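Local coordinates for 3-oxoacyl-[acyl-carrier-protein] synthase 3 (Micrococcus luteus NCTC 2665, PDB 4EWP), which probably catalyses the first condensation of fatty acid synthesis, joining an acyl group from acyl-CoA to two carbons from malonyl-ACP, at residues A331-F336 against Q345-P350. Numbering follows the deposited sequence.
Sequences ALQIGF and QVVRLP
The C-terminal beta hairpin, strands 330-337 and 341-348, is held here by two antiparallel hydrogen-bonded pairs, Ala331 with Val347 and Gln333 with Gln345. Each pair makes both of its backbone bonds. Ala331 N reaches Val347 O at 2.7 Å, and Gln333 N reaches Gln345 O at 2.9 Å. Leu332 and Val346 form the non-hydrogen-bonded pair between them.

The two glutamines also join through their side chains. Gln333 NE2 donates to Gln345 OE1 at 2.8 Å, and the N-H points almost straight at the oxygen. Gln345 OE1 lies in the amide plane of Gln333, but the donor sits above the carbonyl plane of Gln345, 35° out of it. The two amide planes are turned 70° apart. The Gln333 chain is extended beyond CG, which carries its amide across the face to Gln345 OE1 and alongside the methyls of Val347. Gln345 bends at chi2 (96°), which brings its OE1 to this amide. The other amide atoms are bonded too: Gln333 OE1 to Tyr126 OH, Gln345 NE2 to Ser188 OG and Cys127 O. These bonds fix the rotation of both buried amides.

Val347 stands beside Gln333 on the same face, its CG1 3.8 Å from Gln333 NE2. Past the strand end, the Leu349 side chain reaches back and sets CD2 against Ala331 CB at 3.5 Å. Helix 311-322 covers this side through Ile312 and Met316. On the other face, Leu332 CD1 meets Val346 CG2 at 4.0 Å. Val346 also packs on Leu5 of the second subunit.

The side chain of Gln333 is about 8 Å from that of His275, a predicted active-site residue. The paired strands are the closing antiparallel hairpin of the C-terminal mixed sheet, with the 1-5-4-2-3 strand order of the thiolase fold.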
loop_
_atom_site.group_PDB
_atom_site.type_symbol
_atom_site.label_atom_id
_atom_site.label_comp_id
_atom_site.label_asym_id
_atom_site.label_seq_id
_atom_site.Cartn_x
_atom_site.Cartn_y
_atom_site.Cartn_z
ATOM N N ALA A 331 -6.878 25.359 -1.990
ATOM C CA ALA A 331 -6.044 24.979 -0.858
ATOM C C ALA A 331 -4.803 24.231 -1.336
ATOM O O ALA A 331 -4.888 23.317 -2.160
ATOM C CB ALA A 331 -6.833 24.109 0.116
ATOM N N LEU A 332 -3.646 24.635 -0.823
ATOM C CA LEU A 332 -2.414 23.889 -1.042
ATOM C C LEU A 332 -2.304 22.855 0.070
ATOM O O LEU A 332 -2.327 23.203 1.256
ATOM C CB LEU A 332 -1.197 24.827 -1.008
ATOM C CG LEU A 332 0.217 24.235 -1.035
ATOM C CD1 LEU A 332 0.457 23.489 -2.338
ATOM C CD2 LEU A 332 1.229 25.334 -0.872
ATOM N N GLN A 333 -2.206 21.585 -0.300
ATOM C CA GLN A 333 -2.002 20.532 0.689
ATOM C C GLN A 333 -0.703 19.846 0.378
ATOM O O GLN A 333 -0.383 19.600 -0.789
ATOM C CB GLN A 333 -3.148 19.527 0.692
ATOM C CG GLN A 333 -3.474 19.014 -0.678
ATOM C CD GLN A 333 -4.663 18.084 -0.647
ATOM O OE1 GLN A 333 -5.626 18.312 0.100
ATOM N NE2 GLN A 333 -4.600 17.012 -1.446
ATOM N N ILE A 334 0.063 19.558 1.419
ATOM C CA ILE A 334 1.377 18.979 1.223
ATOM C C ILE A 334 1.720 18.138 2.438
ATOM O O ILE A 334 1.725 18.642 3.567
ATOM C CB ILE A 334 2.435 20.073 0.994
ATOM C CG1 ILE A 334 3.823 19.449 0.854
ATOM C CG2 ILE A 334 2.432 21.088 2.147
ATOM C CD1 ILE A 334 4.855 20.433 0.321
ATOM N N GLY A 335 1.951 16.847 2.204
ATOM C CA GLY A 335 2.307 15.916 3.261
ATOM C C GLY A 335 3.707 15.365 3.067
ATOM O O GLY A 335 4.209 15.332 1.944
ATOM N N PHE A 336 4.325 14.913 4.159
ATOM C CA PHE A 336 5.722 14.529 4.164
ATOM C C PHE A 336 6.014 13.637 5.364
ATOM O O PHE A 336 5.625 13.961 6.487
ATOM C CB PHE A 336 6.631 15.772 4.174
ATOM C CG PHE A 336 6.158 16.884 5.104
ATOM C CD1 PHE A 336 6.660 16.988 6.395
ATOM C CD2 PHE A 336 5.240 17.831 4.674
ATOM C CE1 PHE A 336 6.241 17.994 7.250
ATOM C CE2 PHE A 336 4.808 18.846 5.519
ATOM C CZ PHE A 336 5.313 18.927 6.810
ATOM N N GLN A 345 -0.529 18.901 -3.708
ATOM C CA GLN A 345 -1.467 19.329 -4.746
ATOM C C GLN A 345 -2.118 20.642 -4.357
ATOM O O GLN A 345 -2.246 20.961 -3.174
ATOM C CB GLN A 345 -2.606 18.314 -4.925
ATOM C CG GLN A 345 -2.190 16.947 -5.340
ATOM C CD GLN A 345 -2.049 15.996 -4.167
ATOM O OE1 GLN A 345 -2.357 16.332 -3.020
ATOM N NE2 GLN A 345 -1.584 14.791 -4.457
ATOM N N VAL A 346 -2.569 21.388 -5.349
ATOM C CA VAL A 346 -3.534 22.442 -5.082
ATOM C C VAL A 346 -4.924 21.872 -5.372
ATOM O O VAL A 346 -5.149 21.215 -6.404
ATOM C CB VAL A 346 -3.255 23.699 -5.907
ATOM C CG1 VAL A 346 -4.385 24.702 -5.744
ATOM C CG2 VAL A 346 -1.900 24.315 -5.481
ATOM N N VAL A 347 -5.842 22.066 -4.438
ATOM C CA VAL A 347 -7.171 21.505 -4.598
ATOM C C VAL A 347 -8.243 22.558 -4.376
ATOM O O VAL A 347 -8.080 23.453 -3.563
ATOM C CB VAL A 347 -7.427 20.310 -3.654
ATOM C CG1 VAL A 347 -6.418 19.179 -3.916
ATOM C CG2 VAL A 347 -7.409 20.750 -2.193
ATOM N N ARG A 348 -9.330 22.450 -5.137
ATOM C CA ARG A 348 -10.526 23.245 -4.909
ATOM C C ARG A 348 -11.312 22.613 -3.760
ATOM O O ARG A 348 -11.770 21.477 -3.869
ATOM C CB ARG A 348 -11.363 23.255 -6.179
ATOM C CG ARG A 348 -12.526 24.222 -6.156
ATOM C CD ARG A 348 -12.667 24.913 -7.494
ATOM N NE ARG A 348 -12.157 26.278 -7.415
ATOM C CZ ARG A 348 -11.326 26.826 -8.297
ATOM N NH1 ARG A 348 -10.903 26.121 -9.343
ATOM N NH2 ARG A 348 -10.918 28.079 -8.129
ATOM N N LEU A 349 -11.473 23.335 -2.655
ATOM C CA LEU A 349 -12.101 22.742 -1.478
ATOM C C LEU A 349 -13.569 22.441 -1.732
ATOM O O LEU A 349 -14.261 23.215 -2.396
ATOM C CB LEU A 349 -11.948 23.652 -0.269
ATOM C CG LEU A 349 -10.514 23.924 0.190
ATOM C CD1 LEU A 349 -10.464 25.166 1.099
ATOM C CD2 LEU A 349 -9.949 22.708 0.881
ATOM N N PRO A 350 -14.052 21.305 -1.207
ATOM C CA PRO A 350 -15.445 20.855 -1.396
ATOM C C PRO A 350 -16.482 21.778 -0.754
ATOM O O PRO A 350 -16.142 22.418 0.237
ATOM C CB PRO A 350 -15.473 19.478 -0.720
ATOM C CG PRO A 350 -14.273 19.469 0.225
ATOM C CD PRO A 350 -13.243 20.349 -0.430
#